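Peptidase M3B, oligoendopeptidase F (Enterococcus faecium, PDB 2QR4) probably hydrolyses peptide bonds in short peptides as a zinc-dependent oligoendopeptidase of the M3 metallopeptidase family. Local coordinates at residues Ala39-Tyr47 with Val84-Glu92; Asp5-Ser16 with Leu73-Lys83. All coordinates share one frame; numbering follows the deposited sequence.

Contact 1 (Ala39-Tyr47 with Val84-Glu92); sequences AIEFVLRVY and VSEAVSWFE
V43 lays its CG2 methyl over one face of the F91 ring, a CH-pi contact with CG2 3.7 Å from the ring centroid and 23° off the normal. The methyl sits toward the CD2-CE2 rim, CG2 being 3.4 Å from CD2 of F91. I40 meets the same ring differently: its CG1 lies in the ring plane, at the edge, 3.7 Å from CZ of F91. The phenyl reaches both residues because its CG is anti to the backbone N (chi1 178°), which carries the ring across to helix 33-63. V43 has its other flank against V88, its CB 3.5 Å from V88 CG2, and its CG1 looks toward the six-membered ring of W90. A chi1 of -29°, well off a staggered value, directs CG2 of V43 at F91 while CG1 faces V88 and W90.

The two backbones run in opposite directions, as the arms of a helical hairpin joined by the short link between helix 33-63 and helix 68-87. Helical geometry is lost at V88, where a type I turn to F91 begins; S89 OG donates to E86 O at 2.6 Å, and that carbonyl also accepts S89 N. S22, from helix 22-25, is hydrogen-bonded to both W90 NE1 and A87 O, tying the indole to the end of the helix.

Along the intact helix, V46 CG1 meets V84 CG1 at 3.8 Å. The Y47 side chain crosses V88 at roughly a right angle and approaches its CG1, while Y47 CE1 comes within 3.7 Å of S85 OG, a hydroxyl bonded to F81 O in its own helix. On another flank, the F42 ring reaches V88 CG2, takes V46 CG2 on one face and meets the ring of H25.

Contact 2 (Asp5-Ser16 with Leu73-Lys83); sequences DQEFDEKYLELS and LYARASSLFSK
F8 packs against L73, R76 and A77, and L80 against Y12, in the apolar centre between two helices that run nearly parallel. The F8 ring, its CG anti to the backbone N (chi1 174°), reaches across to the backbone of the facing helix: CE1 is 3.9 Å from A77 CB, and CZ is 3.5 Å from R76 CB. L73 slides past F8 in the opposite sense, placing its CD1 3.9 Å from F8 CD1. Two turns further on, L80 takes over as the inserted residue. It crosses Y12 obliquely, with CG 3.6 Å from Y12 CD1, and its CD1 approaches CD2 of L15, which is also packed on Q49 and I53 of helix 33-63.

R76 gives the centre only the start of its chain; beyond CD it leads away from F8, with its guanidinium plane steeply inclined to the phenyl ring. The opposite charges of D5 and D9 may weakly favour this orientation, though no charged atoms are in contact. P458 of the second subunit packs on A75 and R76.

Toward the C-terminal end of both segments, K83 bends at chi3 (85°) and brings NZ to S16 OG, a hydrogen bond of 3.0 Å, with a weak second bond of 3.4 Å from NZ to Y12 OH. S16 OG in turn donates to Y12 O from above the carbonyl plane, across from S16 N, so this oxygen is gripped twice and the serine hydroxyl is held where the lysine can use it as an acceptor. The same OG also lies over one face of the Y12 ring, toward its rim.

The segment axes pass 11.3 Å apart at 13°, pairing the first and third long helices of an up-down-up bundle whose antiparallel member is helix 33-63.

Helix 68-87 is common to both contacts, whose centres lie 16 Å apart on the same side of the chain's centre. Its middle, 73-83, serves contact 2 and its last turn serves contact 1, where the chain passes on toward helix 91-95. In sequence the segments alternate: 5-16, 39-47, 73-83, 84-92. One helix thus pairs with helix 4-18 in near-parallel fashion and with helix 33-63 in antiparallel fashion, uniting the N-terminal helices in one bundle. Packing connects the two sites directly, Y47 OH lying 3.9 Å from F81 CZ. The second subunit touches contact 2 but not contact 1, which is the more buried.

Contact 1 (Ala39-Tyr47 with Val84-Glu92)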
loop_
_atom_site.group_PDB
_atom_site.type_symbol
_atom_site.label_atom_id
_atom_site.label_comp_id
_atom_site.label_asym_id
_atom_site.label_seq_id
_atom_site.Cartn_x
_atom_site.Cartn_y
_atom_site.Cartn_z
ATOM N N ALA A 39 -0.054 -36.596 -0.589
ATOM C CA ALA A 39 -0.020 -35.207 -0.127
ATOM C C ALA A 39 0.646 -34.276 -1.144
ATOM O O ALA A 39 0.117 -33.218 -1.473
ATOM C CB ALA A 39 0.682 -35.110 1.235
ATOM N N ILE A 40 1.816 -34.673 -1.632
ATOM C CA ILE A 40 2.528 -33.885 -2.624
ATOM C C ILE A 40 1.663 -33.706 -3.860
ATOM O O ILE A 40 1.597 -32.622 -4.426
ATOM C CB ILE A 40 3.827 -34.577 -3.054
ATOM C CG1 ILE A 40 4.855 -34.519 -1.930
ATOM C CG2 ILE A 40 4.387 -33.901 -4.275
ATOM C CD1 ILE A 40 5.938 -35.527 -2.058
ATOM N N GLU A 41 1.004 -34.782 -4.281
ATOM C CA GLU A 41 0.143 -34.725 -5.450
ATOM C C GLU A 41 -0.990 -33.751 -5.233
ATOM O O GLU A 41 -1.323 -32.973 -6.124
ATOM C CB GLU A 41 -0.413 -36.102 -5.784
ATOM C CG GLU A 41 0.569 -36.951 -6.523
ATOM C CD GLU A 41 0.177 -38.414 -6.524
ATOM O OE1 GLU A 41 -0.788 -38.764 -5.812
ATOM O OE2 GLU A 41 0.838 -39.208 -7.230
ATOM N N PHE A 42 -1.571 -33.790 -4.040
ATOM C CA PHE A 42 -2.680 -32.922 -3.733
ATOM C C PHE A 42 -2.264 -31.457 -3.738
ATOM O O PHE A 42 -2.878 -30.654 -4.448
ATOM C CB PHE A 42 -3.342 -33.269 -2.394
ATOM C CG PHE A 42 -4.313 -32.213 -1.926
ATOM C CD1 PHE A 42 -5.619 -32.196 -2.398
ATOM C CD2 PHE A 42 -3.907 -31.211 -1.046
ATOM C CE1 PHE A 42 -6.517 -31.213 -1.991
ATOM C CE2 PHE A 42 -4.803 -30.209 -0.624
ATOM C CZ PHE A 42 -6.103 -30.205 -1.100
ATOM N N VAL A 43 -1.241 -31.085 -2.964
ATOM C CA VAL A 43 -0.994 -29.652 -2.829
ATOM C C VAL A 43 -0.439 -29.039 -4.104
ATOM O O VAL A 43 -0.742 -27.903 -4.419
ATOM C CB VAL A 43 -0.161 -29.199 -1.571
ATOM C CG1 VAL A 43 -0.340 -30.129 -0.382
ATOM C CG2 VAL A 43 1.282 -29.005 -1.918
ATOM N N LEU A 44 0.362 -29.786 -4.847
ATOM C CA LEU A 44 0.914 -29.248 -6.075
ATOM C C LEU A 44 -0.201 -29.020 -7.084
ATOM O O LEU A 44 -0.200 -28.048 -7.822
ATOM C CB LEU A 44 1.993 -30.179 -6.643
ATOM C CG LEU A 44 3.439 -29.671 -6.519
ATOM C CD1 LEU A 44 3.619 -28.609 -5.439
ATOM C CD2 LEU A 44 4.404 -30.822 -6.310
ATOM N N ARG A 45 -1.166 -29.926 -7.096
ATOM C CA ARG A 45 -2.234 -29.870 -8.055
ATOM C C ARG A 45 -3.131 -28.676 -7.759
ATOM O O ARG A 45 -3.517 -27.939 -8.668
ATOM C CB ARG A 45 -3.026 -31.178 -7.992
ATOM C CG ARG A 45 -4.267 -31.214 -8.825
ATOM C CD ARG A 45 -5.351 -32.005 -8.101
ATOM N NE ARG A 45 -4.904 -33.319 -7.645
ATOM C CZ ARG A 45 -5.405 -33.956 -6.588
ATOM N NH1 ARG A 45 -6.365 -33.382 -5.860
ATOM N NH2 ARG A 45 -4.940 -35.161 -6.248
ATOM N N VAL A 46 -3.456 -28.480 -6.484
ATOM C CA VAL A 46 -4.343 -27.388 -6.097
ATOM C C VAL A 46 -3.615 -26.069 -6.261
ATOM O O VAL A 46 -4.157 -25.105 -6.805
ATOM C CB VAL A 46 -4.847 -27.547 -4.646
ATOM C CG1 VAL A 46 -5.508 -26.312 -4.188
ATOM C CG2 VAL A 46 -5.852 -28.658 -4.587
ATOM N N TYR A 47 -2.367 -26.050 -5.815
ATOM C CA TYR A 47 -1.594 -24.824 -5.769
ATOM C C TYR A 47 -1.344 -24.306 -7.178
ATOM O O TYR A 47 -1.590 -23.135 -7.469
ATOM C CB TYR A 47 -0.288 -25.048 -5.001
ATOM C CG TYR A 47 0.526 -23.809 -4.766
ATOM C CD1 TYR A 47 0.299 -22.995 -3.660
ATOM C CD2 TYR A 47 1.536 -23.452 -5.647
ATOM C CE1 TYR A 47 1.064 -21.853 -3.441
ATOM C CE2 TYR A 47 2.292 -22.323 -5.448
ATOM C CZ TYR A 47 2.057 -21.524 -4.347
ATOM O OH TYR A 47 2.834 -20.401 -4.169
ATOM N N VAL A 84 -5.958 -20.440 -0.778
ATOM C CA VAL A 84 -5.293 -21.688 -1.137
ATOM C C VAL A 84 -3.893 -21.793 -0.519
ATOM O O VAL A 84 -3.541 -22.816 0.061
ATOM C CB VAL A 84 -5.200 -21.846 -2.681
ATOM C CG1 VAL A 84 -4.229 -22.950 -3.051
ATOM C CG2 VAL A 84 -6.567 -22.137 -3.263
ATOM N N SER A 85 -3.104 -20.734 -0.649
ATOM C CA SER A 85 -1.761 -20.695 -0.087
ATOM C C SER A 85 -1.811 -20.918 1.405
ATOM O O SER A 85 -1.005 -21.662 1.955
ATOM C CB SER A 85 -1.096 -19.351 -0.364
ATOM O OG SER A 85 -0.829 -19.201 -1.744
ATOM N N GLU A 86 -2.765 -20.273 2.060
ATOM C CA GLU A 86 -2.907 -20.428 3.487
ATOM C C GLU A 86 -3.283 -21.869 3.839
ATOM O O GLU A 86 -2.727 -22.461 4.772
ATOM C CB GLU A 86 -3.946 -19.446 4.044
ATOM C CG GLU A 86 -3.954 -19.365 5.576
ATOM C CD GLU A 86 -4.584 -20.594 6.225
ATOM O OE1 GLU A 86 -5.457 -21.226 5.584
ATOM O OE2 GLU A 86 -4.211 -20.928 7.375
ATOM N N ALA A 87 -4.227 -22.434 3.092
ATOM C CA ALA A 87 -4.765 -23.757 3.416
ATOM C C ALA A 87 -3.737 -24.875 3.221
ATOM O O ALA A 87 -3.894 -25.979 3.734
ATOM C CB ALA A 87 -6.017 -24.027 2.591
ATOM N N VAL A 88 -2.664 -24.552 2.511
ATOM C CA VAL A 88 -1.680 -25.528 2.071
ATOM C C VAL A 88 -0.316 -25.210 2.714
ATOM O O VAL A 88 0.712 -25.838 2.427
ATOM C CB VAL A 88 -1.664 -25.512 0.514
ATOM C CG1 VAL A 88 -0.327 -25.051 -0.088
ATOM C CG2 VAL A 88 -2.173 -26.808 -0.054
ATOM N N SER A 89 -0.332 -24.241 3.625
ATOM C CA SER A 89 0.891 -23.764 4.269
ATOM C C SER A 89 1.486 -24.727 5.304
ATOM O O SER A 89 2.621 -24.541 5.728
ATOM C CB SER A 89 0.647 -22.390 4.917
ATOM O OG SER A 89 -0.346 -22.462 5.935
ATOM N N TRP A 90 0.727 -25.739 5.723
ATOM C CA TRP A 90 1.243 -26.722 6.682
ATOM C C TRP A 90 2.238 -27.672 6.007
ATOM O O TRP A 90 3.023 -28.355 6.668
ATOM C CB TRP A 90 0.096 -27.528 7.276
ATOM C CG TRP A 90 -0.734 -28.158 6.205
ATOM C CD1 TRP A 90 -1.881 -27.660 5.656
ATOM C CD2 TRP A 90 -0.468 -29.390 5.535
ATOM N NE1 TRP A 90 -2.349 -28.506 4.695
ATOM C CE2 TRP A 90 -1.499 -29.577 4.591
ATOM C CE3 TRP A 90 0.541 -30.362 5.645
ATOM C CZ2 TRP A 90 -1.546 -30.687 3.740
ATOM C CZ3 TRP A 90 0.492 -31.463 4.809
ATOM C CH2 TRP A 90 -0.549 -31.618 3.864
ATOM N N PHE A 91 2.203 -27.684 4.680
ATOM C CA PHE A 91 2.855 -28.707 3.870
ATOM C C PHE A 91 4.385 -28.798 4.019
ATOM O O PHE A 91 4.913 -29.866 4.363
ATOM C CB PHE A 91 2.422 -28.531 2.410
ATOM C CG PHE A 91 3.062 -29.487 1.461
ATOM C CD1 PHE A 91 2.903 -30.851 1.618
ATOM C CD2 PHE A 91 3.810 -29.023 0.405
ATOM C CE1 PHE A 91 3.494 -31.739 0.737
ATOM C CE2 PHE A 91 4.397 -29.905 -0.483
ATOM C CZ PHE A 91 4.237 -31.264 -0.315
ATOM N N GLU A 92 5.101 -27.704 3.767
ATOM C CA GLU A 92 6.570 -27.715 3.870
ATOM C C GLU A 92 7.107 -27.894 5.307
ATOM O O GLU A 92 8.071 -28.631 5.532
ATOM C CB GLU A 92 7.160 -26.462 3.228
ATOM C CG GLU A 92 6.772 -26.287 1.762
ATOM C CD GLU A 92 7.600 -25.215 1.046
ATOM O OE1 GLU A 92 8.417 -24.520 1.698
ATOM O OE2 GLU A 92 7.434 -25.066 -0.182
#

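Contact 2 (Asp5-Ser16 with Leu73-Lys83)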
loop_
_atom_site.group_PDB
_atom_site.type_symbol
_atom_site.label_atom_id
_atom_site.label_comp_id
_atom_site.label_asym_id
_atom_site.label_seq_id
_atom_site.Cartn_x
_atom_site.Cartn_y
_atom_site.Cartn_z
ATOM N N ASP A 5 -15.331 -14.377 -16.326
ATOM C CA ASP A 5 -15.644 -14.460 -14.899
ATOM C C ASP A 5 -16.758 -15.475 -14.588
ATOM O O ASP A 5 -17.139 -15.659 -13.430
ATOM C CB ASP A 5 -15.962 -13.075 -14.307
ATOM C CG ASP A 5 -17.088 -12.375 -15.033
ATOM O OD1 ASP A 5 -17.961 -13.080 -15.594
ATOM O OD2 ASP A 5 -17.092 -11.122 -15.042
ATOM N N GLN A 6 -17.277 -16.133 -15.616
ATOM C CA GLN A 6 -18.186 -17.245 -15.389
ATOM C C GLN A 6 -17.410 -18.561 -15.451
ATOM O O GLN A 6 -17.735 -19.513 -14.744
ATOM C CB GLN A 6 -19.352 -17.221 -16.381
ATOM C CG GLN A 6 -20.480 -18.196 -16.053
ATOM C CD GLN A 6 -20.485 -19.409 -16.964
ATOM O OE1 GLN A 6 -20.867 -19.315 -18.135
ATOM N NE2 GLN A 6 -20.075 -20.559 -16.431
ATOM N N GLU A 7 -16.378 -18.609 -16.289
ATOM C CA GLU A 7 -15.451 -19.735 -16.272
ATOM C C GLU A 7 -14.671 -19.650 -14.971
ATOM O O GLU A 7 -14.361 -20.672 -14.347
ATOM C CB GLU A 7 -14.497 -19.685 -17.465
ATOM C CG GLU A 7 -13.240 -20.530 -17.297
ATOM C CD GLU A 7 -12.457 -20.685 -18.594
ATOM O OE1 GLU A 7 -12.651 -19.853 -19.510
ATOM O OE2 GLU A 7 -11.652 -21.644 -18.698
ATOM N N PHE A 8 -14.370 -18.418 -14.568
ATOM C CA PHE A 8 -13.724 -18.168 -13.290
ATOM C C PHE A 8 -14.606 -18.704 -12.165
ATOM O O PHE A 8 -14.124 -19.352 -11.229
ATOM C CB PHE A 8 -13.435 -16.667 -13.076
ATOM C CG PHE A 8 -12.887 -16.351 -11.702
ATOM C CD1 PHE A 8 -11.516 -16.271 -11.484
ATOM C CD2 PHE A 8 -13.747 -16.173 -10.618
ATOM C CE1 PHE A 8 -11.013 -16.015 -10.215
ATOM C CE2 PHE A 8 -13.250 -15.924 -9.341
ATOM C CZ PHE A 8 -11.885 -15.840 -9.138
ATOM N N ASP A 9 -15.900 -18.423 -12.257
ATOM C CA ASP A 9 -16.839 -18.879 -11.235
ATOM C C ASP A 9 -16.790 -20.399 -11.059
ATOM O O ASP A 9 -16.867 -20.903 -9.937
ATOM C CB ASP A 9 -18.269 -18.425 -11.557
ATOM C CG ASP A 9 -18.534 -16.974 -11.157
ATOM O OD1 ASP A 9 -17.831 -16.455 -10.265
ATOM O OD2 ASP A 9 -19.452 -16.352 -11.734
ATOM N N GLU A 10 -16.654 -21.125 -12.166
ATOM C CA GLU A 10 -16.652 -22.577 -12.111
ATOM C C GLU A 10 -15.359 -23.051 -11.490
ATOM O O GLU A 10 -15.373 -23.965 -10.667
ATOM C CB GLU A 10 -16.824 -23.188 -13.497
ATOM C CG GLU A 10 -18.150 -22.866 -14.138
ATOM C CD GLU A 10 -18.142 -23.080 -15.635
ATOM O OE1 GLU A 10 -17.781 -24.190 -16.074
ATOM O OE2 GLU A 10 -18.503 -22.131 -16.369
ATOM N N LYS A 11 -14.254 -22.411 -11.867
ATOM C CA LYS A 11 -12.942 -22.790 -11.342
ATOM C C LYS A 11 -12.797 -22.458 -9.864
ATOM O O LYS A 11 -12.212 -23.236 -9.115
ATOM C CB LYS A 11 -11.817 -22.143 -12.141
ATOM C CG LYS A 11 -11.848 -22.495 -13.619
ATOM C CD LYS A 11 -10.520 -22.216 -14.297
ATOM C CE LYS A 11 -10.550 -22.686 -15.735
ATOM N NZ LYS A 11 -9.259 -23.301 -16.149
ATOM N N TYR A 12 -13.333 -21.310 -9.451
ATOM C CA TYR A 12 -13.281 -20.915 -8.051
ATOM C C TYR A 12 -13.998 -21.956 -7.215
ATOM O O TYR A 12 -13.511 -22.390 -6.179
ATOM C CB TYR A 12 -13.941 -19.545 -7.829
ATOM C CG TYR A 12 -14.223 -19.243 -6.362
ATOM C CD1 TYR A 12 -13.316 -18.519 -5.588
ATOM C CD2 TYR A 12 -15.391 -19.698 -5.749
ATOM C CE1 TYR A 12 -13.566 -18.253 -4.240
ATOM C CE2 TYR A 12 -15.652 -19.443 -4.405
ATOM C CZ TYR A 12 -14.736 -18.720 -3.656
ATOM O OH TYR A 12 -14.999 -18.467 -2.324
ATOM N N LEU A 13 -15.170 -22.359 -7.682
ATOM C CA LEU A 13 -15.998 -23.283 -6.949
ATOM C C LEU A 13 -15.284 -24.625 -6.829
ATOM O O LEU A 13 -15.322 -25.268 -5.784
ATOM C CB LEU A 13 -17.325 -23.450 -7.683
ATOM C CG LEU A 13 -18.606 -23.474 -6.862
ATOM C CD1 LEU A 13 -18.602 -22.353 -5.842
ATOM C CD2 LEU A 13 -19.803 -23.349 -7.785
ATOM N N GLU A 14 -14.629 -25.042 -7.909
ATOM C CA GLU A 14 -13.960 -26.339 -7.943
ATOM C C GLU A 14 -12.723 -26.339 -7.060
ATOM O O GLU A 14 -12.509 -27.266 -6.290
ATOM C CB GLU A 14 -13.605 -26.737 -9.376
ATOM C CG GLU A 14 -14.825 -26.998 -10.248
ATOM C CD GLU A 14 -14.524 -26.918 -11.732
ATOM O OE1 GLU A 14 -15.477 -26.837 -12.526
ATOM O OE2 GLU A 14 -13.336 -26.917 -12.105
ATOM N N LEU A 15 -11.911 -25.294 -7.160
ATOM C CA LEU A 15 -10.735 -25.208 -6.319
ATOM C C LEU A 15 -11.115 -25.105 -4.843
ATOM O O LEU A 15 -10.491 -25.746 -4.001
ATOM C CB LEU A 15 -9.876 -24.030 -6.732
ATOM C CG LEU A 15 -8.766 -24.357 -7.717
ATOM C CD1 LEU A 15 -8.899 -25.764 -8.292
ATOM C CD2 LEU A 15 -8.752 -23.314 -8.817
ATOM N N SER A 16 -12.143 -24.310 -4.540
ATOM C CA SER A 16 -12.648 -24.152 -3.168
ATOM C C SER A 16 -13.110 -25.454 -2.555
ATOM O O SER A 16 -12.884 -25.693 -1.378
ATOM C CB SER A 16 -13.816 -23.173 -3.116
ATOM O OG SER A 16 -13.366 -21.846 -3.280
ATOM N N LEU A 73 -12.066 -9.222 -11.179
ATOM C CA LEU A 73 -11.559 -10.560 -11.461
ATOM C C LEU A 73 -10.251 -10.774 -10.706
ATOM O O LEU A 73 -10.060 -11.797 -10.043
ATOM C CB LEU A 73 -11.344 -10.720 -12.959
ATOM C CG LEU A 73 -11.721 -12.031 -13.640
ATOM C CD1 LEU A 73 -10.633 -13.072 -13.453
ATOM C CD2 LEU A 73 -13.048 -12.532 -13.119
ATOM N N TYR A 74 -9.372 -9.778 -10.776
ATOM C CA TYR A 74 -8.065 -9.851 -10.134
ATOM C C TYR A 74 -8.185 -9.923 -8.603
ATOM O O TYR A 74 -7.484 -10.688 -7.947
ATOM C CB TYR A 74 -7.193 -8.670 -10.579
ATOM C CG TYR A 74 -5.839 -8.606 -9.912
ATOM C CD1 TYR A 74 -5.003 -9.721 -9.871
ATOM C CD2 TYR A 74 -5.381 -7.422 -9.339
ATOM C CE1 TYR A 74 -3.764 -9.668 -9.248
ATOM C CE2 TYR A 74 -4.141 -7.359 -8.718
ATOM C CZ TYR A 74 -3.338 -8.480 -8.674
ATOM O OH TYR A 74 -2.108 -8.410 -8.071
ATOM N N ALA A 75 -9.087 -9.136 -8.041
ATOM C CA ALA A 75 -9.370 -9.204 -6.615
ATOM C C ALA A 75 -9.897 -10.588 -6.215
ATOM O O ALA A 75 -9.407 -11.185 -5.271
ATOM C CB ALA A 75 -10.369 -8.116 -6.233
ATOM N N ARG A 76 -10.883 -11.115 -6.938
ATOM C CA ARG A 76 -11.393 -12.445 -6.596
ATOM C C ARG A 76 -10.281 -13.486 -6.690
ATOM O O ARG A 76 -10.195 -14.383 -5.852
ATOM C CB ARG A 76 -12.607 -12.839 -7.458
ATOM C CG ARG A 76 -13.834 -11.982 -7.190
ATOM C CD ARG A 76 -15.093 -12.490 -7.875
ATOM N NE ARG A 76 -16.293 -12.128 -7.106
ATOM C CZ ARG A 76 -17.129 -11.125 -7.396
ATOM N NH1 ARG A 76 -18.182 -10.901 -6.613
ATOM N NH2 ARG A 76 -16.927 -10.343 -8.461
ATOM N N ALA A 77 -9.400 -13.346 -7.677
ATOM C CA ALA A 77 -8.313 -14.316 -7.855
ATOM C C ALA A 77 -7.243 -14.183 -6.789
ATOM O O ALA A 77 -6.634 -15.181 -6.396
ATOM C CB ALA A 77 -7.701 -14.226 -9.260
ATOM N N SER A 78 -7.021 -12.963 -6.301
ATOM C CA SER A 78 -6.075 -12.778 -5.196
ATOM C C SER A 78 -6.580 -13.418 -3.914
ATOM O O SER A 78 -5.818 -14.098 -3.232
ATOM C CB SER A 78 -5.724 -11.308 -4.965
ATOM O OG SER A 78 -5.097 -10.785 -6.123
ATOM N N SER A 79 -7.859 -13.220 -3.592
ATOM C CA SER A 79 -8.431 -13.844 -2.393
ATOM C C SER A 79 -8.307 -15.358 -2.460
ATOM O O SER A 79 -7.924 -15.978 -1.486
ATOM C CB SER A 79 -9.902 -13.471 -2.201
ATOM O OG SER A 79 -10.051 -12.082 -2.118
ATOM N N LEU A 80 -8.636 -15.936 -3.615
ATOM C CA LEU A 80 -8.561 -17.389 -3.823
ATOM C C LEU A 80 -7.136 -17.861 -3.596
ATOM O O LEU A 80 -6.912 -18.857 -2.921
ATOM C CB LEU A 80 -8.948 -17.745 -5.260
ATOM C CG LEU A 80 -9.704 -19.027 -5.647
ATOM C CD1 LEU A 80 -9.117 -19.560 -6.921
ATOM C CD2 LEU A 80 -9.701 -20.094 -4.575
ATOM N N PHE A 81 -6.176 -17.134 -4.165
ATOM C CA PHE A 81 -4.765 -17.504 -4.061
ATOM C C PHE A 81 -4.294 -17.533 -2.611
ATOM O O PHE A 81 -3.707 -18.520 -2.164
ATOM C CB PHE A 81 -3.893 -16.554 -4.873
ATOM C CG PHE A 81 -2.516 -17.078 -5.134
ATOM C CD1 PHE A 81 -2.331 -18.362 -5.635
ATOM C CD2 PHE A 81 -1.406 -16.296 -4.885
ATOM C CE1 PHE A 81 -1.055 -18.854 -5.882
ATOM C CE2 PHE A 81 -0.124 -16.781 -5.135
ATOM C CZ PHE A 81 0.052 -18.056 -5.636
ATOM N N SER A 82 -4.558 -16.460 -1.874
ATOM C CA SER A 82 -4.209 -16.429 -0.449
ATOM C C SER A 82 -4.950 -17.502 0.336
ATOM O O SER A 82 -4.379 -18.123 1.222
ATOM C CB SER A 82 -4.426 -15.041 0.179
ATOM O OG SER A 82 -5.685 -14.507 -0.173
ATOM N N LYS A 83 -6.206 -17.750 -0.012
ATOM C CA LYS A 83 -6.963 -18.769 0.682
ATOM C C LYS A 83 -6.320 -20.147 0.470
ATOM O O LYS A 83 -6.145 -20.914 1.422
ATOM C CB LYS A 83 -8.417 -18.787 0.224
ATOM C CG LYS A 83 -9.239 -19.827 0.969
ATOM C CD LYS A 83 -10.731 -19.713 0.703
ATOM C CE LYS A 83 -11.135 -20.464 -0.556
ATOM N NZ LYS A 83 -12.600 -20.384 -0.790
#